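Local coordinates for anthrone oxidase-like protein (Streptomyces ambofaciens, PDB 5F9P) that probably acts as a C-C bond cleaving oxygenase that oxidatively opens ring B in atypical angucycline biosynthesis, at residues T39-M44 against G66-K71; Q133-A138 against V160-R165. All blocks are in the same frame, centred on the assembly; numbering follows the deposited sequence.

Interaction 1 of 2, residues T39-M44 against G66-K71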
ATOM      1  N   THR A  39       9.310  16.418   8.471  1.00 18.28           N
ATOM      2  CA  THR A  39       8.871  17.088   9.701  1.00 14.47           C
ATOM      3  C   THR A  39       7.507  17.794   9.522  1.00 19.73           C
ATOM      4  O   THR A  39       7.119  18.627  10.335  1.00 19.14           O
ATOM      5  CB  THR A  39       9.918  18.128  10.188  1.00 17.65           C
ATOM      6  OG1 THR A  39      10.100  19.135   9.188  1.00 22.53           O
ATOM      7  CG2 THR A  39      11.260  17.467  10.441  1.00 17.64           C
ATOM      8  N   TYR A  40       6.783  17.457   8.462  1.00 16.56           N
ATOM      9  CA  TYR A  40       5.488  18.077   8.189  1.00 18.05           C
ATOM     10  C   TYR A  40       4.543  17.965   9.361  1.00 17.00           C
ATOM     11  O   TYR A  40       4.416  16.900   9.975  1.00 15.82           O
ATOM     12  CB  TYR A  40       4.800  17.415   6.992  1.00 18.73           C
ATOM     13  CG  TYR A  40       5.706  17.184   5.818  1.00 19.15           C
ATOM     14  CD1 TYR A  40       6.038  18.225   4.955  1.00 22.05           C
ATOM     15  CD2 TYR A  40       6.229  15.927   5.568  1.00 19.38           C
ATOM     16  CE1 TYR A  40       6.866  18.016   3.882  1.00 21.82           C
ATOM     17  CE2 TYR A  40       7.049  15.705   4.493  1.00 19.80           C
ATOM     18  CZ  TYR A  40       7.369  16.749   3.655  1.00 23.60           C
ATOM     19  OH  TYR A  40       8.204  16.515   2.589  1.00 23.65           O
ATOM     20  N   GLU A  41       3.846  19.056   9.654  1.00 17.58           N
ATOM     21  CA  GLU A  41       2.790  19.001  10.652  1.00 19.32           C
ATOM     22  C   GLU A  41       1.785  17.928  10.232  1.00 19.19           C
ATOM     23  O   GLU A  41       1.362  17.886   9.072  1.00 18.77           O
ATOM     24  CB  GLU A  41       2.099  20.364  10.790  1.00 26.04           C
ATOM     25  CG  GLU A  41       1.054  20.416  11.910  1.00 27.65           C
ATOM     26  CD  GLU A  41       0.405  21.794  12.054  1.00 42.38           C
ATOM     27  OE1 GLU A  41       0.495  22.613  11.108  1.00 37.01           O
ATOM     28  OE2 GLU A  41      -0.197  22.055  13.122  1.00 44.91           O
ATOM     29  N   GLY A  42       1.423  17.050  11.166  1.00 16.13           N
ATOM     30  CA  GLY A  42       0.440  16.018  10.898  1.00 17.35           C
ATOM     31  C   GLY A  42       0.998  14.730  10.305  1.00 13.70           C
ATOM     32  O   GLY A  42       0.310  13.708  10.287  1.00 16.27           O
ATOM     33  N   TRP A  43       2.228  14.769   9.805  1.00 12.21           N
ATOM     34  CA  TRP A  43       2.843  13.562   9.243  1.00 12.66           C
ATOM     35  C   TRP A  43       3.154  12.572  10.360  1.00 13.42           C
ATOM     36  O   TRP A  43       3.815  12.915  11.339  1.00 12.99           O
ATOM     37  CB  TRP A  43       4.123  13.900   8.466  1.00 14.58           C
ATOM     38  CG  TRP A  43       4.874  12.662   8.030  1.00 14.38           C
ATOM     39  CD1 TRP A  43       4.535  11.812   7.024  1.00 12.78           C
ATOM     40  CD2 TRP A  43       6.066  12.134   8.620  1.00 12.08           C
ATOM     41  NE1 TRP A  43       5.462  10.795   6.933  1.00 14.19           N
ATOM     42  CE2 TRP A  43       6.409  10.970   7.905  1.00 13.48           C
ATOM     43  CE3 TRP A  43       6.889  12.545   9.673  1.00 11.53           C
ATOM     44  CZ2 TRP A  43       7.533  10.199   8.218  1.00 11.54           C
ATOM     45  CZ3 TRP A  43       8.011  11.782   9.979  1.00 11.55           C
ATOM     46  CH2 TRP A  43       8.318  10.625   9.258  1.00  9.97           C
HETATM   47  N   MSE A  44       2.660  11.350  10.235  1.00 11.71           N
HETATM   48  CA  MSE A  44       2.807  10.385  11.318  1.00 12.16           C
HETATM   49  C   MSE A  44       3.866   9.320  11.042  1.00 15.55           C
HETATM   50  O   MSE A  44       4.625   8.922  11.942  1.00 13.12           O
HETATM   51  CB  MSE A  44       1.459   9.729  11.623  1.00 11.39           C
HETATM   52  CG  MSE A  44       0.385  10.730  12.032  1.00 16.62           C
HETATM   53 SE   MSE A  44      -1.375   9.892  12.013  0.88 24.79          SE
ATOM     54  N   GLY A  66      -6.368  15.213   6.006  1.00 16.43           N
ATOM     55  CA  GLY A  66      -6.140  15.663   4.643  1.00 17.61           C
ATOM     56  C   GLY A  66      -5.603  17.079   4.578  1.00 20.31           C
ATOM     57  O   GLY A  66      -4.828  17.436   3.688  1.00 20.06           O
ATOM     58  N   GLU A  67      -6.017  17.891   5.541  1.00 19.86           N
ATOM     59  CA  GLU A  67      -5.580  19.276   5.628  1.00 22.44           C
ATOM     60  C   GLU A  67      -4.056  19.342   5.798  1.00 17.72           C
ATOM     61  O   GLU A  67      -3.378  20.130   5.140  1.00 19.16           O
ATOM     62  CB  GLU A  67      -6.314  19.966   6.784  1.00 25.20           C
ATOM     63  CG  GLU A  67      -6.308  21.477   6.745  1.00 31.32           C
ATOM     64  CD  GLU A  67      -7.145  22.083   7.874  1.00 42.54           C
ATOM     65  OE1 GLU A  67      -8.093  21.410   8.335  1.00 43.22           O
ATOM     66  OE2 GLU A  67      -6.852  23.224   8.304  1.00 45.57           O
ATOM     67  N   ASP A  68      -3.517  18.478   6.649  1.00 17.62           N
ATOM     68  CA  ASP A  68      -2.070  18.385   6.816  1.00 18.32           C
ATOM     69  C   ASP A  68      -1.383  17.937   5.527  1.00 18.94           C
ATOM     70  O   ASP A  68      -0.368  18.499   5.129  1.00 17.87           O
ATOM     71  CB  ASP A  68      -1.724  17.422   7.951  1.00 16.15           C
ATOM     72  CG  ASP A  68      -2.300  17.865   9.282  1.00 19.71           C
ATOM     73  OD1 ASP A  68      -2.177  19.060   9.614  1.00 22.41           O
ATOM     74  OD2 ASP A  68      -2.879  17.020   9.989  1.00 23.58           O
ATOM     75  N   LEU A  69      -1.934  16.916   4.883  1.00 14.77           N
ATOM     76  CA  LEU A  69      -1.385  16.435   3.613  1.00 17.13           C
ATOM     77  C   LEU A  69      -1.322  17.521   2.539  1.00 18.99           C
ATOM     78  O   LEU A  69      -0.339  17.626   1.800  1.00 19.74           O
ATOM     79  CB  LEU A  69      -2.218  15.278   3.079  1.00 14.40           C
ATOM     80  CG  LEU A  69      -1.812  14.786   1.689  1.00 16.46           C
ATOM     81  CD1 LEU A  69      -0.428  14.164   1.756  1.00 14.79           C
ATOM     82  CD2 LEU A  69      -2.850  13.800   1.117  1.00 12.26           C
ATOM     83  N   GLU A  70      -2.388  18.305   2.428  1.00 19.16           N
ATOM     84  CA  GLU A  70      -2.458  19.339   1.402  1.00 19.92           C
ATOM     85  C   GLU A  70      -1.385  20.404   1.606  1.00 18.64           C
ATOM     86  O   GLU A  70      -0.841  20.944   0.641  1.00 20.58           O
ATOM     87  CB  GLU A  70      -3.857  19.970   1.367  1.00 24.02           C
ATOM     88  CG  GLU A  70      -4.927  19.035   0.812  1.00 27.10           C
ATOM     89  CD  GLU A  70      -4.606  18.542  -0.593  1.00 30.12           C
ATOM     90  OE1 GLU A  70      -3.793  19.203  -1.277  1.00 30.14           O
ATOM     91  OE2 GLU A  70      -5.158  17.493  -1.010  1.00 29.29           O
ATOM     92  N   LYS A  71      -1.090  20.705   2.866  1.00 21.02           N
ATOM     93  CA  LYS A  71      -0.018  21.640   3.202  1.00 24.04           C
ATOM     94  C   LYS A  71       1.294  21.136   2.632  1.00 21.50           C
ATOM     95  O   LYS A  71       2.094  21.909   2.108  1.00 24.73           O
ATOM     96  CB  LYS A  71       0.092  21.797   4.724  1.00 27.37           C
ATOM     97  CG  LYS A  71       0.704  23.106   5.204  1.00 31.13           C
ATOM     98  CD  LYS A  71       0.249  23.400   6.635  1.00 40.55           C
ATOM     99  CE  LYS A  71      -1.282  23.494   6.717  1.00 45.80           C
ATOM    100  NZ  LYS A  71      -1.828  23.300   8.095  1.00 39.55           N
TER
HETATM  101  O   HOH W   1       1.368  19.352   7.101  1.00 17.15           O
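Asp68 meets the backbone of Glu41 and Gly42 at a type II beta turn. The turn runs from Tyr40 to Trp43 and leads into strand 43-51 of the alpha/beta barrel. Asp68 lies in the first turn of helix 66-74. Its CG sits beside its own backbone N (chi1 -60°), which brings the side chain against the turn. Asp68 CB packs 3.3 Å from Glu41 O, and Asp68 OD2 lies 3.6 Å from Gly42 CA. Gly42 has the positive phi (87°) usual at the third position of a type II turn, where glycine is favoured. Asp68 OD2 makes its salt bridge with Arg64, outside the two segments.

Glu41 reaches out in an extended chain that crosses the Asp68 side chain at about a right angle. The two carboxylate planes are 34° apart. Their nearest oxygens, Glu41 OE1 and Asp68 OD1, are 4.7 Å apart, and Arg64 probably offsets this like charge. Lys71, bent at chi3, approaches from the solvent-exposed side and makes a long salt bridge from NZ to Glu41 OE1 at 3.9 Å. One water donates to both backbone carbonyls, 2.8 Å from Asp68 O and a rather short 2.5 Å from Glu41 O.

Interaction 2 of 2, residues Q133-A138 against V160-R165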
ATOM      1  N   GLN A 133     -21.085   2.135  -8.331  1.00 18.02           N
ATOM      2  CA  GLN A 133     -22.171   1.299  -7.836  1.00 20.30           C
ATOM      3  C   GLN A 133     -21.642   0.130  -6.990  1.00 19.77           C
ATOM      4  O   GLN A 133     -22.233  -0.226  -5.968  1.00 20.03           O
ATOM      5  CB  GLN A 133     -23.026   0.777  -9.003  1.00 18.99           C
ATOM      6  CG  GLN A 133     -24.294   0.030  -8.568  1.00 19.30           C
ATOM      7  CD  GLN A 133     -25.421   0.964  -8.103  1.00 17.07           C
ATOM      8  OE1 GLN A 133     -25.536   2.092  -8.578  1.00 15.78           O
ATOM      9  NE2 GLN A 133     -26.261   0.484  -7.190  1.00 12.66           N
ATOM     10  N   GLY A 134     -20.529  -0.467  -7.406  1.00 17.96           N
ATOM     11  CA  GLY A 134     -20.056  -1.685  -6.765  1.00 14.53           C
ATOM     12  C   GLY A 134     -18.971  -1.545  -5.699  1.00 17.18           C
ATOM     13  O   GLY A 134     -18.468  -2.545  -5.204  1.00 16.66           O
ATOM     14  N   GLN A 135     -18.615  -0.323  -5.325  1.00 16.84           N
ATOM     15  CA  GLN A 135     -17.531  -0.139  -4.362  1.00 18.36           C
ATOM     16  C   GLN A 135     -17.744  -0.854  -3.017  1.00 20.06           C
ATOM     17  O   GLN A 135     -16.836  -1.550  -2.525  1.00 17.09           O
ATOM     18  CB  GLN A 135     -17.226   1.346  -4.130  1.00 18.89           C
ATOM     19  CG  GLN A 135     -15.959   1.555  -3.307  1.00 21.99           C
ATOM     20  CD  GLN A 135     -15.593   3.016  -3.116  1.00 24.92           C
ATOM     21  OE1 GLN A 135     -14.471   3.429  -3.412  1.00 28.34           O
ATOM     22  NE2 GLN A 135     -16.521   3.796  -2.583  1.00 24.92           N
ATOM     23  N   ASP A 136     -18.926  -0.699  -2.422  1.00 18.10           N
ATOM     24  CA  ASP A 136     -19.188  -1.316  -1.121  1.00 18.54           C
ATOM     25  C   ASP A 136     -19.162  -2.831  -1.219  1.00 16.05           C
ATOM     26  O   ASP A 136     -18.744  -3.527  -0.295  1.00 18.23           O
ATOM     27  CB  ASP A 136     -20.529  -0.870  -0.545  1.00 23.42           C
ATOM     28  CG  ASP A 136     -20.515   0.565  -0.084  1.00 27.94           C
ATOM     29  OD1 ASP A 136     -19.436   1.075   0.291  1.00 29.06           O
ATOM     30  OD2 ASP A 136     -21.598   1.186  -0.097  1.00 37.94           O
ATOM     31  N   GLU A 137     -19.624  -3.339  -2.349  1.00 17.03           N
ATOM     32  CA  GLU A 137     -19.590  -4.763  -2.605  1.00 17.45           C
ATOM     33  C   GLU A 137     -18.134  -5.262  -2.604  1.00 15.85           C
ATOM     34  O   GLU A 137     -17.800  -6.260  -1.960  1.00 16.97           O
ATOM     35  CB  GLU A 137     -20.267  -5.043  -3.951  1.00 18.11           C
ATOM     36  CG  GLU A 137     -20.079  -6.453  -4.483  1.00 19.70           C
ATOM     37  CD  GLU A 137     -20.897  -7.483  -3.728  1.00 24.53           C
ATOM     38  OE1 GLU A 137     -21.531  -7.115  -2.709  1.00 27.41           O
ATOM     39  OE2 GLU A 137     -20.911  -8.654  -4.166  1.00 18.76           O
ATOM     40  N   ALA A 138     -17.275  -4.563  -3.333  1.00 14.10           N
ATOM     41  CA  ALA A 138     -15.854  -4.898  -3.386  1.00 12.81           C
ATOM     42  C   ALA A 138     -15.226  -4.920  -1.993  1.00 12.02           C
ATOM     43  O   ALA A 138     -14.466  -5.821  -1.659  1.00  9.39           O
ATOM     44  CB  ALA A 138     -15.111  -3.904  -4.280  1.00 11.68           C
ATOM     45  N   VAL A 160      -7.640  -3.854   4.081  1.00  8.48           N
ATOM     46  CA  VAL A 160      -8.450  -3.425   2.939  1.00  9.18           C
ATOM     47  C   VAL A 160      -8.691  -1.942   3.072  1.00  9.89           C
ATOM     48  O   VAL A 160      -9.191  -1.485   4.094  1.00 12.35           O
ATOM     49  CB  VAL A 160      -9.817  -4.164   2.876  1.00 12.37           C
ATOM     50  CG1 VAL A 160     -10.657  -3.671   1.692  1.00  9.51           C
ATOM     51  CG2 VAL A 160      -9.606  -5.679   2.799  1.00 10.42           C
ATOM     52  N   LEU A 161      -8.329  -1.184   2.047  1.00 11.41           N
ATOM     53  CA  LEU A 161      -8.527   0.257   2.072  1.00 10.48           C
ATOM     54  C   LEU A 161      -9.580   0.698   1.068  1.00 13.26           C
ATOM     55  O   LEU A 161      -9.654   0.175  -0.055  1.00 10.97           O
ATOM     56  CB  LEU A 161      -7.217   0.983   1.769  1.00 12.18           C
ATOM     57  CG  LEU A 161      -5.973   0.540   2.543  1.00 13.88           C
ATOM     58  CD1 LEU A 161      -4.737   1.282   2.031  1.00 18.76           C
ATOM     59  CD2 LEU A 161      -6.180   0.833   3.995  1.00 16.33           C
ATOM     60  N   LYS A 162     -10.383   1.675   1.480  1.00 13.73           N
ATOM     61  CA  LYS A 162     -11.345   2.328   0.600  1.00 14.05           C
ATOM     62  C   LYS A 162     -10.732   3.596   0.040  1.00 12.76           C
ATOM     63  O   LYS A 162     -10.322   4.476   0.798  1.00 13.68           O
ATOM     64  CB  LYS A 162     -12.608   2.697   1.379  1.00 14.86           C
ATOM     65  CG  LYS A 162     -13.639   3.458   0.546  1.00 22.17           C
ATOM     66  CD  LYS A 162     -14.811   3.952   1.402  1.00 23.81           C
ATOM     67  CE  LYS A 162     -15.853   4.665   0.539  1.00 31.88           C
ATOM     68  NZ  LYS A 162     -17.019   5.166   1.334  1.00 42.25           N
ATOM     69  N   GLY A 163     -10.677   3.697  -1.280  1.00 13.03           N
ATOM     70  CA  GLY A 163     -10.123   4.864  -1.920  1.00 11.82           C
ATOM     71  C   GLY A 163     -11.039   6.060  -1.730  1.00 19.49           C
ATOM     72  O   GLY A 163     -12.239   5.968  -2.008  1.00 16.74           O
ATOM     73  N   LEU A 164     -10.469   7.170  -1.253  1.00 14.51           N
ATOM     74  CA  LEU A 164     -11.204   8.431  -1.055  1.00 17.73           C
ATOM     75  C   LEU A 164     -11.080   9.378  -2.250  1.00 21.19           C
ATOM     76  O   LEU A 164     -12.067   9.949  -2.717  1.00 21.45           O
ATOM     77  CB  LEU A 164     -10.709   9.139   0.210  1.00 16.23           C
ATOM     78  CG  LEU A 164     -11.015   8.379   1.496  1.00 17.95           C
ATOM     79  CD1 LEU A 164     -10.724   9.238   2.721  1.00 18.86           C
ATOM     80  CD2 LEU A 164     -12.470   7.910   1.479  1.00 18.79           C
ATOM     81  N   ARG A 165      -9.854   9.532  -2.739  1.00 16.13           N
ATOM     82  CA  ARG A 165      -9.553  10.411  -3.858  1.00 17.87           C
ATOM     83  C   ARG A 165      -8.087  10.184  -4.204  1.00 16.78           C
ATOM     84  O   ARG A 165      -7.355   9.586  -3.419  1.00 12.42           O
ATOM     85  CB  ARG A 165      -9.802  11.872  -3.468  1.00 19.67           C
ATOM     86  CG  ARG A 165      -8.881  12.379  -2.383  1.00 19.18           C
ATOM     87  CD  ARG A 165      -9.365  13.711  -1.816  1.00 23.75           C
ATOM     88  NE  ARG A 165     -10.595  13.561  -1.047  1.00 20.10           N
ATOM     89  CZ  ARG A 165     -10.645  13.191   0.231  1.00 24.54           C
ATOM     90  NH1 ARG A 165      -9.527  12.928   0.899  1.00 25.49           N
ATOM     91  NH2 ARG A 165     -11.817  13.075   0.842  1.00 29.15           N
TER
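Gln135 lays the end of its side chain across Lys162, where helix 135-142 packs on strand 155-167. This is helix-on-sheet packing in the second ferredoxin-like half of the alpha/beta barrel, within the antibiotic biosynthesis monooxygenase family region. The backbones stay apart, with Gln135 CA 8.3 Å from Lys162 CA. Long side chains bridge the gap.

Gln135 has its CG anti to the backbone N (chi1 -171°). The bond to CB points toward the strand, and the extended chain carries the amide to Lys162. Lys162 is also stretched, with every torsion near 180°. It leaves the strand obliquely and passes beside the Gln135 amide, and the two chains cross at about a right angle. The Gln135 amide carbon CD rests alongside the lysine methylenes, 4.0 Å from Lys162 CE and 4.2 Å from Lys162 CG. The contact is one of van der Waals packing, without a hydrogen bond between the segments. Gly163 offers only backbone, and the amide group of Gln135 also lies close to it. Ala172 and Val174 of the next strand touch Gln135.

Further along the helix, Leu139 packs on both Lys162 and Val160. At the helix start, Gly134 is the N-cap, and Ala138 N bonds to Gly134 O at 3.0 Å. Asp136 probably adds a weak electrostatic pull on the lysine, since its OD1 lies 4.9 Å from Lys162 NZ, too far for a salt bridge.

How the interactions relate
Interaction 1 closes before interaction 2 opens along the chain. Their centres are 24 Å apart, and the nearest atoms are about 6 Å apart without touching. Both reach the same closed antiparallel barrel, through strands 43-51 and 155-167, which are not neighbours. The chain has two similarly built halves; interaction 1 lies in the first and interaction 2 in the second. One sets helix 66-74 against the turn before a strand, the other packs helix 135-142 over a strand, and both helices thus sit on one barrel within a single chain. Strand 92-105, next to 155-167, is common to both surroundings: Leu69 and Glu70 touch its Gln97, which also faces the beta bulge at Leu164 and Arg165.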